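Local structure of carbon monoxide dehydrogenase (Thermococcus sp. AM4, 6T7J) at residues T125-L130 with K144-I149. The protein probably catalyses the reversible oxidation of carbon monoxide to carbon dioxide when loaded with nickel, which is absent from the active-site cluster here. Residues are numbered along the deposited sequence; the frame is centred on the assembly and turned at random.
Sequences TDVEKL and KDEHEI
The first turns of helices 127-136 and 146-162 pack against each other, CA of Val127 lying 6.9 Å from CA of Glu146 and CA of Leu130 7.7 Å from CA of Ile149. The two helices, consecutive in the chain and joined by a loop, meet N-terminal turn against N-terminal turn at the edge of the Prismane/CO dehydrogenase family fold, about 28 Å from the chain centre to the contact centre. No hydrogen bond crosses it. Near the helix starts, Val127 meets the side chain of Glu146 at about a right angle: CG1 of Val127 touches CG of Glu146 (4.0 Å), while CG2 of Val127 lies over the face of the Glu146 carboxylate, 3.8 Å from both OE1 and OE2 of Glu146. Beyond CG the glutamate chain is extended (chi2 176°), which carries its carboxylate along to the valine methyls. With an alanine in place of Glu146, the methyls of Val127 would probably lose the cover of the side-chain methylene and carboxylate, leaving a gap at the partly exposed margin. One turn further in, the buried Leu130 and Ile149 form the apolar part; Leu130 also touches Ala150 and Leu153, and Ile149 reaches Lys131 and Ala134. Asp126 N-caps the first helix: its OD1 accepts from Lys129 N at 2.8 Å, met from above the carboxylate plane, and its OD2 is hydrogen-bonded to OG1 of Thr244. Salt bridges from Lys129 NZ to Asp239 and Glu420 join this helix start to helices 212-242 and 419-425. CG2 of Ile149, anti to its own N, approaches CD1 of Leu130 at 3.9 Å, and the other leucine methyl, CD2 of Leu130, sits 3.7 Å from the backbone O of Glu146.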
loop_
_atom_site.group_PDB
_atom_site.type_symbol
_atom_site.label_atom_id
_atom_site.label_comp_id
_atom_site.label_asym_id
_atom_site.label_seq_id
_atom_site.Cartn_x
_atom_site.Cartn_y
_atom_site.Cartn_z
ATOM N N THR A 125 -4.831 6.242 33.202
ATOM C CA THR A 125 -4.613 5.408 34.378
ATOM C C THR A 125 -3.145 5.278 34.758
ATOM O O THR A 125 -2.833 5.141 35.947
ATOM C CB THR A 125 -5.205 4.013 34.161
ATOM O OG1 THR A 125 -4.436 3.314 33.175
ATOM C CG2 THR A 125 -6.647 4.114 33.694
ATOM N N ASP A 126 -2.238 5.311 33.788
ATOM C CA ASP A 126 -0.803 5.241 34.047
ATOM C C ASP A 126 -0.212 6.617 33.753
ATOM O O ASP A 126 0.324 6.874 32.673
ATOM C CB ASP A 126 -0.138 4.141 33.211
ATOM C CG ASP A 126 1.181 3.677 33.802
ATOM O OD1 ASP A 126 1.921 4.523 34.356
ATOM O OD2 ASP A 126 1.477 2.465 33.715
ATOM N N VAL A 127 -0.320 7.511 34.737
ATOM C CA VAL A 127 0.225 8.856 34.584
ATOM C C VAL A 127 1.747 8.822 34.587
ATOM O O VAL A 127 2.398 9.679 33.975
ATOM C CB VAL A 127 -0.334 9.773 35.688
ATOM C CG1 VAL A 127 0.113 11.207 35.473
ATOM C CG2 VAL A 127 -1.854 9.685 35.722
ATOM N N GLU A 128 2.339 7.832 35.257
ATOM C CA GLU A 128 3.792 7.703 35.276
ATOM C C GLU A 128 4.335 7.385 33.889
ATOM O O GLU A 128 5.309 7.999 33.433
ATOM C CB GLU A 128 4.206 6.626 36.279
ATOM C CG GLU A 128 4.649 7.171 37.619
ATOM C CD GLU A 128 5.718 8.233 37.477
ATOM O OE1 GLU A 128 5.427 9.369 37.148
ATOM O OE2 GLU A 128 6.872 7.995 37.657
ATOM N N LYS A 129 3.719 6.414 33.210
ATOM C CA LYS A 129 4.113 6.099 31.843
ATOM C C LYS A 129 3.922 7.299 30.927
ATOM O O LYS A 129 4.775 7.582 30.078
ATOM C CB LYS A 129 3.314 4.900 31.333
ATOM C CG LYS A 129 3.919 4.210 30.125
ATOM C CD LYS A 129 3.967 2.703 30.327
ATOM C CE LYS A 129 4.362 1.987 29.048
ATOM N NZ LYS A 129 4.729 0.567 29.289
ATOM N N LEU A 130 2.808 8.019 31.090
ATOM C CA LEU A 130 2.548 9.200 30.271
ATOM C C LEU A 130 3.641 10.247 30.454
ATOM O O LEU A 130 4.199 10.759 29.476
ATOM C CB LEU A 130 1.172 9.775 30.619
ATOM C CG LEU A 130 0.855 11.239 30.296
ATOM C CD1 LEU A 130 0.956 11.515 28.808
ATOM C CD2 LEU A 130 -0.531 11.601 30.807
ATOM N N LYS A 144 2.530 21.069 34.949
ATOM C CA LYS A 144 1.442 20.826 34.015
ATOM C C LYS A 144 0.486 19.774 34.558
ATOM O O LYS A 144 0.891 18.833 35.248
ATOM C CB LYS A 144 1.973 20.376 32.650
ATOM C CG LYS A 144 2.814 21.417 31.940
ATOM C CD LYS A 144 3.421 20.855 30.669
ATOM C CE LYS A 144 4.271 21.896 29.961
ATOM N NZ LYS A 144 4.974 21.325 28.782
ATOM N N ASP A 145 -0.792 19.948 34.233
ATOM C CA ASP A 145 -1.802 18.948 34.535
ATOM C C ASP A 145 -1.549 17.685 33.715
ATOM O O ASP A 145 -0.860 17.705 32.692
ATOM C CB ASP A 145 -3.197 19.505 34.244
ATOM C CG ASP A 145 -4.303 18.616 34.773
ATOM O OD1 ASP A 145 -4.106 17.987 35.833
ATOM O OD2 ASP A 145 -5.367 18.541 34.126
ATOM N N GLU A 146 -2.114 16.568 34.185
ATOM C CA GLU A 146 -1.993 15.313 33.448
ATOM C C GLU A 146 -2.566 15.438 32.041
ATOM O O GLU A 146 -1.959 14.970 31.068
ATOM C CB GLU A 146 -2.698 14.186 34.206
ATOM C CG GLU A 146 -2.542 14.235 35.717
ATOM C CD GLU A 146 -3.349 13.154 36.416
ATOM O OE1 GLU A 146 -4.305 12.632 35.799
ATOM O OE2 GLU A 146 -3.027 12.827 37.580
ATOM N N HIS A 147 -3.730 16.079 31.912
ATOM C CA HIS A 147 -4.395 16.158 30.617
ATOM C C HIS A 147 -3.655 17.075 29.646
ATOM O O HIS A 147 -3.664 16.824 28.439
ATOM C CB HIS A 147 -5.842 16.614 30.806
ATOM C CG HIS A 147 -6.721 15.575 31.434
ATOM N ND1 HIS A 147 -7.837 15.067 30.808
ATOM C CD2 HIS A 147 -6.638 14.942 32.628
ATOM C CE1 HIS A 147 -8.409 14.168 31.591
ATOM N NE2 HIS A 147 -7.700 14.073 32.702
ATOM N N GLU A 148 -2.989 18.119 30.143
ATOM C CA GLU A 148 -2.212 18.980 29.254
ATOM C C GLU A 148 -0.971 18.258 28.729
ATOM O O GLU A 148 -0.630 18.365 27.538
ATOM C CB GLU A 148 -1.831 20.268 29.985
ATOM C CG GLU A 148 -0.704 21.060 29.342
ATOM C CD GLU A 148 -1.082 21.627 27.985
ATOM O OE1 GLU A 148 -2.292 21.710 27.683
ATOM O OE2 GLU A 148 -0.165 21.991 27.220
ATOM N N ILE A 149 -0.277 17.532 29.612
ATOM C CA ILE A 149 0.811 16.657 29.182
ATOM C C ILE A 149 0.311 15.695 28.113
ATOM O O ILE A 149 0.958 15.490 27.077
ATOM C CB ILE A 149 1.396 15.896 30.386
ATOM C CG1 ILE A 149 1.932 16.867 31.438
ATOM C CG2 ILE A 149 2.490 14.936 29.934
ATOM C CD1 ILE A 149 2.258 16.205 32.761
#